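Local coordinates for putative cell surface protein (Streptococcus pyogenes, PDB 4OFQ) that probably acts as a streptococcal surface adhesin of the antigen I/II family, of which this is the C-terminal, calcium-binding, beta-sandwich part, at residues 258-263 and 268-273; 48-53 and 173-178; 217-222 and 246-251; 21-26 and 302-307; 89-94 and 140-145. All blocks are in the same frame, centred on the assembly; numbering follows the deposited sequence.

Contact 1: residues 258-263 and 268-273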
# COMPACT_ATOMS: atom_id res chain seq x y z
N THR A 258 3.61 13.48 18.55
CA THR A 258 2.54 12.82 19.31
C THR A 258 2.88 11.39 19.73
O THR A 258 2.07 10.73 20.39
CB THR A 258 1.22 12.83 18.53
OG1 THR A 258 1.44 12.39 17.19
CG2 THR A 258 0.63 14.23 18.50
N VAL A 259 4.06 10.91 19.34
CA VAL A 259 4.60 9.63 19.79
C VAL A 259 6.10 9.80 19.97
O VAL A 259 6.67 10.76 19.46
CB VAL A 259 4.40 8.51 18.74
CG1 VAL A 259 2.92 8.19 18.52
CG2 VAL A 259 5.09 8.88 17.42
N ASP A 260 6.74 8.88 20.68
CA ASP A 260 8.20 8.82 20.70
C ASP A 260 8.71 8.40 19.32
O ASP A 260 8.24 7.41 18.75
CB ASP A 260 8.71 7.82 21.73
CG ASP A 260 8.47 8.25 23.17
OD1 ASP A 260 8.22 9.45 23.43
OD2 ASP A 260 8.55 7.37 24.05
N ILE A 261 9.67 9.15 18.79
CA ILE A 261 10.21 8.92 17.45
C ILE A 261 11.68 8.52 17.53
O ILE A 261 12.50 9.25 18.09
CB ILE A 261 10.07 10.18 16.56
CG1 ILE A 261 8.61 10.60 16.45
CG2 ILE A 261 10.66 9.93 15.16
CD1 ILE A 261 8.42 12.03 15.95
N THR A 262 12.02 7.35 16.99
CA THR A 262 13.41 6.89 17.00
C THR A 262 14.02 7.08 15.62
O THR A 262 13.41 6.72 14.62
CB THR A 262 13.52 5.42 17.44
OG1 THR A 262 13.02 5.27 18.77
CG2 THR A 262 14.97 4.93 17.39
N LEU A 263 15.22 7.67 15.58
CA LEU A 263 15.91 7.93 14.32
C LEU A 263 16.96 6.86 14.07
O LEU A 263 17.22 6.03 14.94
CB LEU A 263 16.54 9.32 14.32
CG LEU A 263 15.53 10.43 14.60
CD1 LEU A 263 16.19 11.79 14.52
CD2 LEU A 263 14.34 10.34 13.63
N VAL A 268 16.36 9.39 20.21
CA VAL A 268 14.91 9.38 20.36
C VAL A 268 14.37 10.79 20.57
O VAL A 268 14.90 11.55 21.37
CB VAL A 268 14.47 8.51 21.55
CG1 VAL A 268 12.96 8.61 21.77
CG2 VAL A 268 14.90 7.07 21.34
N ILE A 269 13.32 11.12 19.84
CA ILE A 269 12.59 12.37 20.05
C ILE A 269 11.34 11.99 20.81
O ILE A 269 10.51 11.23 20.32
CB ILE A 269 12.22 13.03 18.70
CG1 ILE A 269 13.49 13.46 17.95
CG2 ILE A 269 11.32 14.23 18.91
CD1 ILE A 269 13.26 13.84 16.50
N THR A 270 11.20 12.50 22.03
CA THR A 270 10.10 12.10 22.89
C THR A 270 8.78 12.75 22.50
O THR A 270 8.75 13.84 21.95
CB THR A 270 10.41 12.38 24.36
OG1 THR A 270 10.62 13.78 24.54
CG2 THR A 270 11.66 11.63 24.76
N LYS A 271 7.70 12.03 22.77
CA LYS A 271 6.36 12.58 22.59
C LYS A 271 6.25 13.93 23.29
O LYS A 271 6.70 14.08 24.43
CB LYS A 271 5.33 11.59 23.16
CG LYS A 271 3.90 12.08 23.16
CD LYS A 271 2.98 10.98 23.66
CE LYS A 271 1.56 11.49 23.83
NZ LYS A 271 0.61 10.35 24.02
N GLY A 272 5.70 14.92 22.59
CA GLY A 272 5.55 16.26 23.15
C GLY A 272 6.64 17.23 22.74
O GLY A 272 6.52 18.44 22.98
N THR A 273 7.71 16.72 22.13
CA THR A 273 8.82 17.57 21.69
C THR A 273 8.42 18.46 20.50
O THR A 273 7.72 18.03 19.59
CB THR A 273 10.05 16.72 21.28
OG1 THR A 273 10.48 15.93 22.40
CG2 THR A 273 11.20 17.60 20.82
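Ile261 and Ile269 face each other across a short antiparallel beta hairpin, the two-stranded ribbon of 261-262 and 268-269. They form its hydrogen-bonded pair: Ile261 N gives a bond to Ile269 O (2.7 Å), and Ile269 N returns one of the same length to Ile261 O. The two side chains leave the ribbon on the same face, CB to CB 4.2 Å, where branched aliphatic residues suit both an extended backbone and a buried position. Ile269 runs further, its CD1 crossing the tip of Leu263 with 4.1 Å to Leu263 CD1. On the other face the non-hydrogen-bonded pair Thr262 and Val268 makes a lighter contact through Thr262 OG1 and Val268 CG2, and a threonine beside a valine fits this more exposed side.

Beyond the ribbon a side chain takes over the pairing. Asp260 swings CG beside its own backbone N (chi1 -69°), which lets OD1 receive Lys271 N at 2.7 Å, nearly along the C-O axis. Lys271 itself stretches out fully extended, its methylenes running past the carbonyl of Thr258, with CD 3.4 Å from Thr258 O. Further out, Phe298 of helix 296-299 packs against both Leu263 and Ile269, while Ser306 OG bonds to Thr262 N on the outer edge of the ribbon. The second segment then leaves through a type II turn, in which Gly272 adopts a positive phi (98°) that suits glycine. Thr270 O closes that turn by accepting both Thr273 N and, at 2.8 Å, Thr273 OG1.

Contact 2: residues 48-53 and 173-178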
# COMPACT_ATOMS: atom_id res chain seq x y z
N ASP A 48 12.08 -27.77 -9.73
CA ASP A 48 13.26 -28.48 -9.23
C ASP A 48 13.10 -30.01 -9.16
O ASP A 48 13.98 -30.75 -9.59
CB ASP A 48 13.66 -27.91 -7.87
CG ASP A 48 14.92 -28.55 -7.34
OD1 ASP A 48 16.00 -28.26 -7.89
OD2 ASP A 48 14.83 -29.33 -6.39
N GLN A 49 11.96 -30.47 -8.65
CA GLN A 49 11.75 -31.91 -8.45
C GLN A 49 11.72 -32.69 -9.77
O GLN A 49 11.99 -33.89 -9.80
CB GLN A 49 10.43 -32.16 -7.71
CG GLN A 49 10.53 -32.03 -6.20
CD GLN A 49 11.49 -33.03 -5.58
OE1 GLN A 49 11.25 -34.23 -5.58
NE2 GLN A 49 12.60 -32.52 -5.05
N TYR A 50 11.38 -32.01 -10.86
CA TYR A 50 11.20 -32.66 -12.16
C TYR A 50 12.51 -32.91 -12.91
O TYR A 50 12.51 -33.62 -13.92
CB TYR A 50 10.26 -31.84 -13.04
CG TYR A 50 8.91 -31.62 -12.42
CD1 TYR A 50 8.19 -32.68 -11.90
CD2 TYR A 50 8.36 -30.34 -12.34
CE1 TYR A 50 6.94 -32.48 -11.32
CE2 TYR A 50 7.12 -30.13 -11.75
CZ TYR A 50 6.41 -31.21 -11.25
OH TYR A 50 5.18 -31.01 -10.68
N LYS A 51 13.60 -32.32 -12.43
CA LYS A 51 14.89 -32.41 -13.13
C LYS A 51 15.34 -33.84 -13.38
O LYS A 51 15.34 -34.67 -12.47
CB LYS A 51 15.97 -31.68 -12.33
CG LYS A 51 17.33 -31.65 -13.00
CD LYS A 51 18.34 -30.85 -12.18
CE LYS A 51 19.68 -30.73 -12.90
NZ LYS A 51 20.66 -29.91 -12.11
N GLY A 52 15.71 -34.12 -14.62
CA GLY A 52 16.28 -35.40 -14.98
C GLY A 52 15.29 -36.55 -15.10
O GLY A 52 15.68 -37.67 -15.41
N MET A 53 14.01 -36.28 -14.84
CA MET A 53 12.99 -37.31 -14.98
C MET A 53 12.40 -37.31 -16.38
O MET A 53 12.64 -36.39 -17.17
CB MET A 53 11.88 -37.11 -13.95
CG MET A 53 12.37 -36.86 -12.53
SD MET A 53 11.13 -37.23 -11.27
CE MET A 53 9.86 -36.03 -11.62
N ILE A 173 0.06 -25.81 -11.70
CA ILE A 173 -0.56 -27.05 -12.18
C ILE A 173 0.34 -27.67 -13.24
O ILE A 173 0.47 -27.13 -14.34
CB ILE A 173 -1.98 -26.84 -12.77
CG1 ILE A 173 -2.87 -26.05 -11.80
CG2 ILE A 173 -2.62 -28.18 -13.14
CD1 ILE A 173 -4.21 -25.66 -12.40
N ASP A 174 0.97 -28.78 -12.88
CA ASP A 174 1.93 -29.46 -13.74
C ASP A 174 1.37 -30.83 -14.09
O ASP A 174 0.99 -31.60 -13.20
CB ASP A 174 3.27 -29.65 -13.02
CG ASP A 174 3.77 -28.37 -12.37
OD1 ASP A 174 3.60 -27.29 -12.97
OD2 ASP A 174 4.35 -28.46 -11.26
N PHE A 175 1.34 -31.14 -15.38
CA PHE A 175 0.80 -32.40 -15.86
C PHE A 175 -0.61 -32.63 -15.30
O PHE A 175 -0.98 -33.78 -15.06
CB PHE A 175 1.67 -33.59 -15.42
CG PHE A 175 3.15 -33.34 -15.52
CD1 PHE A 175 3.81 -33.44 -16.73
CD2 PHE A 175 3.89 -33.06 -14.38
CE1 PHE A 175 5.18 -33.22 -16.81
CE2 PHE A 175 5.26 -32.84 -14.45
CZ PHE A 175 5.91 -32.93 -15.67
N GLY A 176 -1.35 -31.56 -15.06
CA GLY A 176 -2.66 -31.65 -14.44
C GLY A 176 -2.67 -31.75 -12.91
O GLY A 176 -3.74 -31.76 -12.30
N ASN A 177 -1.50 -31.83 -12.29
CA ASN A 177 -1.42 -31.90 -10.83
C ASN A 177 -1.32 -30.51 -10.21
O ASN A 177 -0.39 -29.76 -10.52
CB ASN A 177 -0.22 -32.72 -10.39
CG ASN A 177 -0.22 -34.12 -10.96
OD1 ASN A 177 -1.25 -34.81 -10.96
ND2 ASN A 177 0.93 -34.56 -11.45
N GLY A 178 -2.25 -30.17 -9.32
CA GLY A 178 -2.24 -28.87 -8.67
C GLY A 178 -1.44 -28.79 -7.37
O GLY A 178 -1.43 -29.73 -6.58
O HOH W 1 3.46 -33.06 -10.60
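Tyr50 gives its hydroxyl to the carboxylate of Asp174: OH to OD2 is 2.7 Å, and the oxygen is met on its anti side, somewhat out of the carboxylate plane. The carboxylate stands almost square to the ring (88°), and OD2 lies at the ring edge, 3.3 Å from Tyr50 CE2. Gln172 NE2 binds the same oxygen, so two donors grip OD2 in a buried place where an acidic acceptor is well suited to a phenol. A water adds a second link: it donates to Tyr50 OH and accepts from Asn177 ND2 at 3.1 Å, bringing in a residue too far away for direct contact.

Asp174, Phe175 and Asn177 sit on a beta hairpin, whereas Tyr50 comes from a short 3-10 segment in the loop after strand 38-45. Strands 164-174 and 177-188 are joined by a type I' turn from Asp174 to Asn177, and both Phe175 and Gly176 take the positive phi values that such a turn requires; Gly176, lacking a side chain, does so without crowding the carbonyl before it.

The aromatic contact is T-shaped. Phe175 turns an edge to the face of Tyr50, planes at 86° and centroids 5.2 Å apart, with CE2 off-centre over the ring and 3.6 Å from Tyr50 CE1. In the plane of the Tyr50 ring, Met53 CE comes to the edge from its own segment. Val143 of helix 135-143 and Tyr179 of strand 177-188 also touch Tyr50, while Phe64 makes a further edge-to-face pair with Phe175.

Contact 3: residues 217-222 and 246-251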
# COMPACT_ATOMS: atom_id res chain seq x y z
N VAL A 217 -8.49 32.07 18.25
CA VAL A 217 -8.82 30.66 18.40
C VAL A 217 -7.68 29.82 17.87
O VAL A 217 -6.85 30.29 17.09
CB VAL A 217 -10.15 30.23 17.72
CG1 VAL A 217 -11.31 31.16 18.12
CG2 VAL A 217 -10.00 30.13 16.21
N THR A 218 -7.65 28.58 18.31
CA THR A 218 -6.58 27.69 17.91
C THR A 218 -7.15 26.48 17.21
O THR A 218 -8.03 25.81 17.75
CB THR A 218 -5.81 27.20 19.15
OG1 THR A 218 -5.18 28.31 19.79
CG2 THR A 218 -4.76 26.19 18.74
N TYR A 219 -6.64 26.19 16.02
CA TYR A 219 -7.05 24.96 15.35
C TYR A 219 -6.01 23.88 15.64
O TYR A 219 -4.80 24.14 15.57
CB TYR A 219 -7.17 25.15 13.83
CG TYR A 219 -8.28 26.09 13.42
CD1 TYR A 219 -9.60 25.76 13.66
CD2 TYR A 219 -8.01 27.30 12.79
CE1 TYR A 219 -10.64 26.62 13.28
CE2 TYR A 219 -9.02 28.16 12.42
CZ TYR A 219 -10.33 27.82 12.67
OH TYR A 219 -11.34 28.67 12.31
N ARG A 220 -6.47 22.69 16.00
CA ARG A 220 -5.57 21.56 16.11
C ARG A 220 -5.73 20.66 14.89
O ARG A 220 -6.83 20.14 14.62
CB ARG A 220 -5.84 20.74 17.36
CG ARG A 220 -4.88 19.56 17.47
CD ARG A 220 -5.06 18.81 18.76
NE ARG A 220 -6.19 17.90 18.72
CZ ARG A 220 -6.11 16.60 19.01
NH1 ARG A 220 -4.94 16.06 19.35
NH2 ARG A 220 -7.19 15.84 18.95
N LEU A 221 -4.64 20.49 14.14
CA LEU A 221 -4.64 19.57 13.02
C LEU A 221 -3.97 18.29 13.49
O LEU A 221 -2.75 18.25 13.63
CB LEU A 221 -3.90 20.17 11.82
CG LEU A 221 -4.19 21.65 11.50
CD1 LEU A 221 -3.44 22.11 10.22
CD2 LEU A 221 -5.71 21.87 11.36
N GLU A 222 -4.75 17.26 13.76
CA GLU A 222 -4.21 16.03 14.34
C GLU A 222 -3.70 15.10 13.25
O GLU A 222 -4.49 14.59 12.45
CB GLU A 222 -5.27 15.31 15.19
CG GLU A 222 -4.71 14.11 15.94
CD GLU A 222 -5.75 13.39 16.79
OE1 GLU A 222 -6.69 12.81 16.22
OE2 GLU A 222 -5.61 13.41 18.04
N THR A 246 -10.85 35.46 5.04
CA THR A 246 -11.76 36.60 5.18
C THR A 246 -12.13 36.82 6.66
O THR A 246 -12.46 37.94 7.06
CB THR A 246 -13.06 36.37 4.40
OG1 THR A 246 -13.58 35.07 4.71
CG2 THR A 246 -12.82 36.45 2.90
N HIS A 247 -12.09 35.75 7.45
CA HIS A 247 -12.54 35.80 8.84
C HIS A 247 -11.47 35.41 9.87
O HIS A 247 -11.53 35.82 11.03
CB HIS A 247 -13.76 34.88 9.03
CG HIS A 247 -14.99 35.35 8.33
ND1 HIS A 247 -15.13 35.28 6.96
CD2 HIS A 247 -16.14 35.88 8.80
CE1 HIS A 247 -16.31 35.76 6.61
NE2 HIS A 247 -16.95 36.13 7.71
N ASP A 248 -10.52 34.60 9.44
CA ASP A 248 -9.47 34.10 10.33
C ASP A 248 -8.14 34.68 9.88
O ASP A 248 -7.72 34.48 8.74
CB ASP A 248 -9.36 32.57 10.25
CG ASP A 248 -10.38 31.84 11.11
OD1 ASP A 248 -11.04 32.47 11.96
OD2 ASP A 248 -10.52 30.61 10.92
N LEU A 249 -7.48 35.40 10.77
CA LEU A 249 -6.19 35.97 10.42
C LEU A 249 -5.07 35.17 11.11
O LEU A 249 -4.92 35.23 12.33
CB LEU A 249 -6.14 37.45 10.82
CG LEU A 249 -4.82 38.21 10.66
CD1 LEU A 249 -4.48 38.43 9.20
CD2 LEU A 249 -4.89 39.51 11.41
N TYR A 250 -4.31 34.42 10.31
CA TYR A 250 -3.19 33.62 10.80
C TYR A 250 -2.23 34.42 11.69
O TYR A 250 -1.82 35.53 11.35
CB TYR A 250 -2.41 33.02 9.62
CG TYR A 250 -1.20 32.20 10.00
CD1 TYR A 250 -1.32 30.86 10.34
CD2 TYR A 250 0.07 32.75 10.00
CE1 TYR A 250 -0.21 30.10 10.69
CE2 TYR A 250 1.19 32.00 10.35
CZ TYR A 250 1.04 30.68 10.68
OH TYR A 250 2.16 29.95 11.02
N GLN A 251 -1.89 33.84 12.84
CA GLN A 251 -0.95 34.46 13.77
C GLN A 251 0.36 33.67 13.83
O GLN A 251 1.43 34.22 13.59
CB GLN A 251 -1.55 34.58 15.17
CG GLN A 251 -2.83 35.39 15.24
CD GLN A 251 -2.60 36.84 14.90
OE1 GLN A 251 -1.78 37.51 15.54
NE2 GLN A 251 -3.30 37.34 13.88
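Tyr219 and Asp248 approach from opposite directions and meet through one short hydrogen bond, from Tyr219 OH to Asp248 OD2 at 2.5 Å. Each side chain has CG anti to its carbonyl carbon (chi1 -66° for the tyrosine, -82° for the aspartate), and this projects the phenol and the carboxylate toward one another. OD2 lies in the plane of the ring at its edge, 3.2 Å from Tyr219 CE2. The bond reaches OD2 on the syn side, a little out of the carboxylate plane, which is turned 56° from the ring.

Strands 216-222 and 248-257 belong to one four-stranded antiparallel sheet of this beta-sandwich protein, but they are not neighbours in it, because strand 310-318 runs between them. The two residues therefore meet through side chains alone, and tyrosine is long enough to bring its hydroxyl to the aspartate. Arg318 on the intervening strand forms a salt bridge with the other oxygen, Asp248 OD1, so the buried carboxylate has a partner on each oxygen; the positive charge would be expected to favour its ionised form.

The ring has further neighbours. Val217 CG2, two residues earlier on the same strand, lies over one face near the rim, 4.2 Å above the plane, and Lys195 makes a cation-pi contact with the ring.

Contact 4: residues 21-26 and 302-307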
# COMPACT_ATOMS: atom_id res chain seq x y z
N VAL A 21 7.95 -7.55 -1.82
CA VAL A 21 9.24 -6.95 -1.48
C VAL A 21 9.18 -5.42 -1.49
O VAL A 21 8.39 -4.82 -2.23
CB VAL A 21 10.35 -7.42 -2.44
CG1 VAL A 21 10.56 -8.93 -2.32
CG2 VAL A 21 10.01 -7.04 -3.87
N ASP A 22 10.00 -4.79 -0.66
CA ASP A 22 10.03 -3.33 -0.65
C ASP A 22 10.99 -2.81 -1.71
O ASP A 22 11.50 -3.59 -2.53
CB ASP A 22 10.34 -2.75 0.74
CG ASP A 22 11.73 -3.09 1.24
OD1 ASP A 22 12.59 -3.60 0.47
OD2 ASP A 22 11.99 -2.83 2.43
N ASP A 23 11.25 -1.50 -1.66
CA ASP A 23 12.12 -0.83 -2.63
C ASP A 23 13.58 -1.23 -2.49
O ASP A 23 14.39 -0.92 -3.36
CB ASP A 23 11.96 0.70 -2.54
CG ASP A 23 12.26 1.26 -1.15
OD1 ASP A 23 12.20 0.50 -0.15
OD2 ASP A 23 12.55 2.47 -1.06
N LYS A 24 13.91 -1.93 -1.40
CA LYS A 24 15.26 -2.47 -1.23
C LYS A 24 15.32 -4.00 -1.36
O LYS A 24 16.31 -4.62 -0.97
CB LYS A 24 15.87 -2.03 0.10
CG LYS A 24 15.90 -0.52 0.27
CD LYS A 24 16.69 -0.11 1.51
CE LYS A 24 16.18 1.22 2.07
NZ LYS A 24 14.74 1.11 2.48
N GLY A 25 14.26 -4.59 -1.89
CA GLY A 25 14.21 -6.02 -2.15
C GLY A 25 14.03 -6.88 -0.91
O GLY A 25 14.23 -8.09 -0.95
N GLN A 26 13.66 -6.26 0.20
CA GLN A 26 13.43 -6.98 1.45
C GLN A 26 11.98 -7.44 1.53
O GLN A 26 11.08 -6.73 1.10
CB GLN A 26 13.75 -6.07 2.64
CG GLN A 26 15.24 -5.77 2.79
CD GLN A 26 16.03 -6.99 3.21
OE1 GLN A 26 16.57 -7.73 2.37
NE2 GLN A 26 16.12 -7.22 4.52
N VAL A 302 13.71 8.32 10.10
CA VAL A 302 12.82 7.61 11.01
C VAL A 302 12.84 6.12 10.67
O VAL A 302 12.56 5.74 9.54
CB VAL A 302 11.37 8.17 10.95
CG1 VAL A 302 10.45 7.43 11.92
CG2 VAL A 302 11.37 9.65 11.28
N VAL A 303 13.17 5.27 11.64
CA VAL A 303 13.27 3.84 11.36
C VAL A 303 11.90 3.15 11.29
O VAL A 303 10.91 3.68 11.80
CB VAL A 303 14.21 3.13 12.37
CG1 VAL A 303 15.62 3.67 12.23
CG2 VAL A 303 13.71 3.30 13.80
N ARG A 304 11.83 1.99 10.66
CA ARG A 304 10.54 1.32 10.49
C ARG A 304 9.98 0.74 11.77
O ARG A 304 8.78 0.53 11.89
CB ARG A 304 10.62 0.21 9.44
CG ARG A 304 10.21 0.68 8.10
CD ARG A 304 10.25 -0.43 7.10
NE ARG A 304 10.77 0.08 5.84
CZ ARG A 304 10.88 -0.64 4.74
NH1 ARG A 304 10.48 -1.91 4.73
NH2 ARG A 304 11.38 -0.08 3.65
N SER A 305 10.85 0.48 12.74
CA SER A 305 10.40 -0.03 14.02
C SER A 305 9.88 1.08 14.92
O SER A 305 9.55 0.84 16.09
CB SER A 305 11.54 -0.78 14.71
OG SER A 305 12.69 0.02 14.72
N SER A 306 9.83 2.30 14.39
CA SER A 306 9.32 3.45 15.16
C SER A 306 8.03 4.01 14.58
O SER A 306 7.88 4.13 13.36
CB SER A 306 10.36 4.58 15.19
OG SER A 306 9.83 5.74 15.85
N GLU A 307 7.10 4.36 15.46
CA GLU A 307 5.92 5.11 15.03
C GLU A 307 6.33 6.52 14.63
O GLU A 307 7.42 6.97 14.98
CB GLU A 307 4.89 5.19 16.15
CG GLU A 307 4.28 3.85 16.54
CD GLU A 307 3.05 4.00 17.42
OE1 GLU A 307 3.07 4.87 18.31
OE2 GLU A 307 2.07 3.25 17.22
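Arg304 reaches from one loop to another and places its guanidinium at the carboxylate of Asp22. The close part of the contact is this salt bridge. Asp22 OD2 takes NH1 of Arg304 at 2.9 Å on its anti lone pair, and Arg304 NH2 adds a weak bond to the same oxygen at 3.1 Å. The two flat groups stand nearly perpendicular (87°), and both nitrogens turn to OD2, since OD1 is engaged by the loop's own backbone.

That backbone positions Asp22. Its chi1 of 65° sets CG between the backbone N and the carbonyl carbon, and OD1 accepts Lys24 N (2.8 Å), an Asx turn, as well as Gln26 N from the opposite face. Aspartate is short enough to bond back to its own turn and still present OD2 to the arginine.

The exposed side is looser. Asp23 OD1 lies 3.9 Å from Arg304 NH2, a long salt bridge, and Lys24 NZ approaches the same nitrogen to 3.8 Å. Asp233 probably offsets these positive charges, its carboxylate oxygens salt-bridging Arg304 NE and Lys24 NZ.

This salt-bridge network links the N-terminal and C-terminal parts of the chain, joining the turn after strand 17-20 to the one between helix 296-299 and strand 310-318.

Contact 5: residues 89-94 and 140-145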
# COMPACT_ATOMS: atom_id res chain seq x y z
N ASN A 89 17.69 -19.94 -16.07
CA ASN A 89 18.83 -19.77 -16.95
C ASN A 89 18.88 -18.38 -17.57
O ASN A 89 19.71 -18.10 -18.43
CB ASN A 89 18.84 -20.84 -18.05
CG ASN A 89 17.68 -20.69 -19.03
OD1 ASN A 89 16.77 -19.89 -18.82
ND2 ASN A 89 17.72 -21.46 -20.11
N GLY A 90 17.98 -17.51 -17.11
CA GLY A 90 17.92 -16.14 -17.59
C GLY A 90 16.97 -15.90 -18.75
O GLY A 90 16.70 -14.74 -19.08
N ASP A 91 16.46 -16.96 -19.37
CA ASP A 91 15.57 -16.80 -20.53
C ASP A 91 14.33 -15.98 -20.21
O ASP A 91 13.67 -16.22 -19.19
CB ASP A 91 15.11 -18.15 -21.10
CG ASP A 91 16.23 -18.95 -21.74
OD1 ASP A 91 17.35 -18.41 -21.89
OD2 ASP A 91 15.98 -20.12 -22.11
N ASP A 92 14.00 -15.03 -21.07
CA ASP A 92 12.70 -14.36 -21.01
C ASP A 92 11.67 -15.32 -21.59
O ASP A 92 11.73 -15.65 -22.78
CB ASP A 92 12.75 -13.06 -21.83
CG ASP A 92 11.40 -12.37 -21.93
OD1 ASP A 92 10.47 -12.72 -21.17
OD2 ASP A 92 11.28 -11.46 -22.78
N VAL A 93 10.73 -15.79 -20.77
CA VAL A 93 9.78 -16.80 -21.24
C VAL A 93 8.37 -16.23 -21.44
O VAL A 93 7.43 -17.00 -21.67
CB VAL A 93 9.73 -18.06 -20.32
CG1 VAL A 93 11.09 -18.72 -20.26
CG2 VAL A 93 9.26 -17.69 -18.92
N THR A 94 8.25 -14.91 -21.38
CA THR A 94 6.93 -14.27 -21.52
C THR A 94 6.20 -14.67 -22.81
O THR A 94 4.99 -14.86 -22.80
CB THR A 94 7.02 -12.72 -21.43
OG1 THR A 94 7.95 -12.23 -22.40
CG2 THR A 94 7.48 -12.30 -20.04
N LYS A 140 10.70 -29.74 -22.23
CA LYS A 140 12.07 -30.08 -22.57
C LYS A 140 13.05 -28.97 -22.17
O LYS A 140 14.13 -29.23 -21.64
CB LYS A 140 12.16 -30.39 -24.06
CG LYS A 140 13.51 -30.85 -24.57
CD LYS A 140 13.42 -31.20 -26.05
CE LYS A 140 14.68 -31.87 -26.55
NZ LYS A 140 14.60 -32.10 -28.02
N ALA A 141 12.66 -27.72 -22.40
CA ALA A 141 13.54 -26.59 -22.17
C ALA A 141 13.71 -26.22 -20.70
O ALA A 141 14.81 -25.86 -20.27
CB ALA A 141 13.07 -25.37 -22.97
N TYR A 142 12.62 -26.28 -19.93
CA TYR A 142 12.65 -25.77 -18.56
C TYR A 142 12.29 -26.79 -17.49
O TYR A 142 13.06 -27.00 -16.57
CB TYR A 142 11.78 -24.51 -18.43
CG TYR A 142 12.17 -23.48 -19.46
CD1 TYR A 142 13.38 -22.80 -19.36
CD2 TYR A 142 11.37 -23.24 -20.56
CE1 TYR A 142 13.76 -21.88 -20.32
CE2 TYR A 142 11.75 -22.34 -21.53
CZ TYR A 142 12.95 -21.67 -21.40
OH TYR A 142 13.32 -20.76 -22.37
N VAL A 143 11.14 -27.44 -17.64
CA VAL A 143 10.64 -28.35 -16.61
C VAL A 143 11.57 -29.54 -16.35
O VAL A 143 11.94 -29.83 -15.20
CB VAL A 143 9.26 -28.89 -16.99
CG1 VAL A 143 8.76 -29.86 -15.92
CG2 VAL A 143 8.27 -27.73 -17.20
N GLN A 144 11.94 -30.23 -17.43
CA GLN A 144 12.79 -31.41 -17.34
C GLN A 144 14.22 -31.06 -16.92
O GLN A 144 14.97 -31.93 -16.45
CB GLN A 144 12.80 -32.15 -18.69
CG GLN A 144 13.43 -33.53 -18.66
CD GLN A 144 13.27 -34.25 -19.99
OE1 GLN A 144 13.50 -33.68 -21.05
NE2 GLN A 144 12.88 -35.52 -19.93
N LYS A 145 14.60 -29.80 -17.09
CA LYS A 145 15.90 -29.33 -16.64
C LYS A 145 15.86 -28.76 -15.21
O LYS A 145 16.88 -28.33 -14.68
CB LYS A 145 16.45 -28.28 -17.61
CG LYS A 145 16.67 -28.83 -19.02
CD LYS A 145 17.33 -27.79 -19.92
CE LYS A 145 17.58 -28.35 -21.31
NZ LYS A 145 18.16 -27.32 -22.22
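Tyr142 of helix 135-143 sends its ring out to the loop 89-94 and donates from OH to Asp91 OD2. The bond measures 2.7 Å, the oxygen being met on its anti side while it lies in the ring plane at the edge, with carboxylate and ring planes 86° apart. Tyrosine suits this place because its flat hydrocarbon part can be buried while the phenol reaches a polar loop.

Val93 supplies the apolar half of the contact. Its CG1, anti to the carbonyl carbon (chi1 -60°), makes an off-centre CH-pi contact, 4.1 Å from the ring centroid, and approaches Tyr142 CZ to 3.7 Å. Ala141 CB, from the helix itself, lies over a face of the same ring near its rim.

Asn89 completes the rim, with OD1 3.9 Å from Tyr142 CE1 and its amide almost perpendicular to the ring. It also organises the acceptor: OD1 takes Asp91 N at 3.0 Å in an Asx turn, and ND2 makes a weak bond back to Asp91 OD2. The carboxylate oxygen that receives the phenol may thus be steadied by a second-shell amide.

The loop links strand 80-87 to strand 97-102. Ala87 of the first strand touches both Val93 and Tyr142, so the tyrosine packs helix 135-143 against strand 80-87 and the loop leaving it.

Overall arrangement
From the N terminus, contact 4 opens first, at 21-26, and closes last, at 302-307, so its long loop encloses the other four and bridges the two halves of the chain. Within it, contact 2 ties the loop after strand 38-45 to the 164-174/177-188 hairpin. Contact 5, nested inside that loop, ties helix 135-143 to the loop after strand 80-87; the two touch where Gly52 and Met53 bond to Gln144. Contact 3 then ties strand 216-222 to strand 248-257, its centre about 67 Å from that of contact 2, and the local hairpin of contact 1 follows in series. Contact 4 abuts contact 1, with Glu307 against Val259.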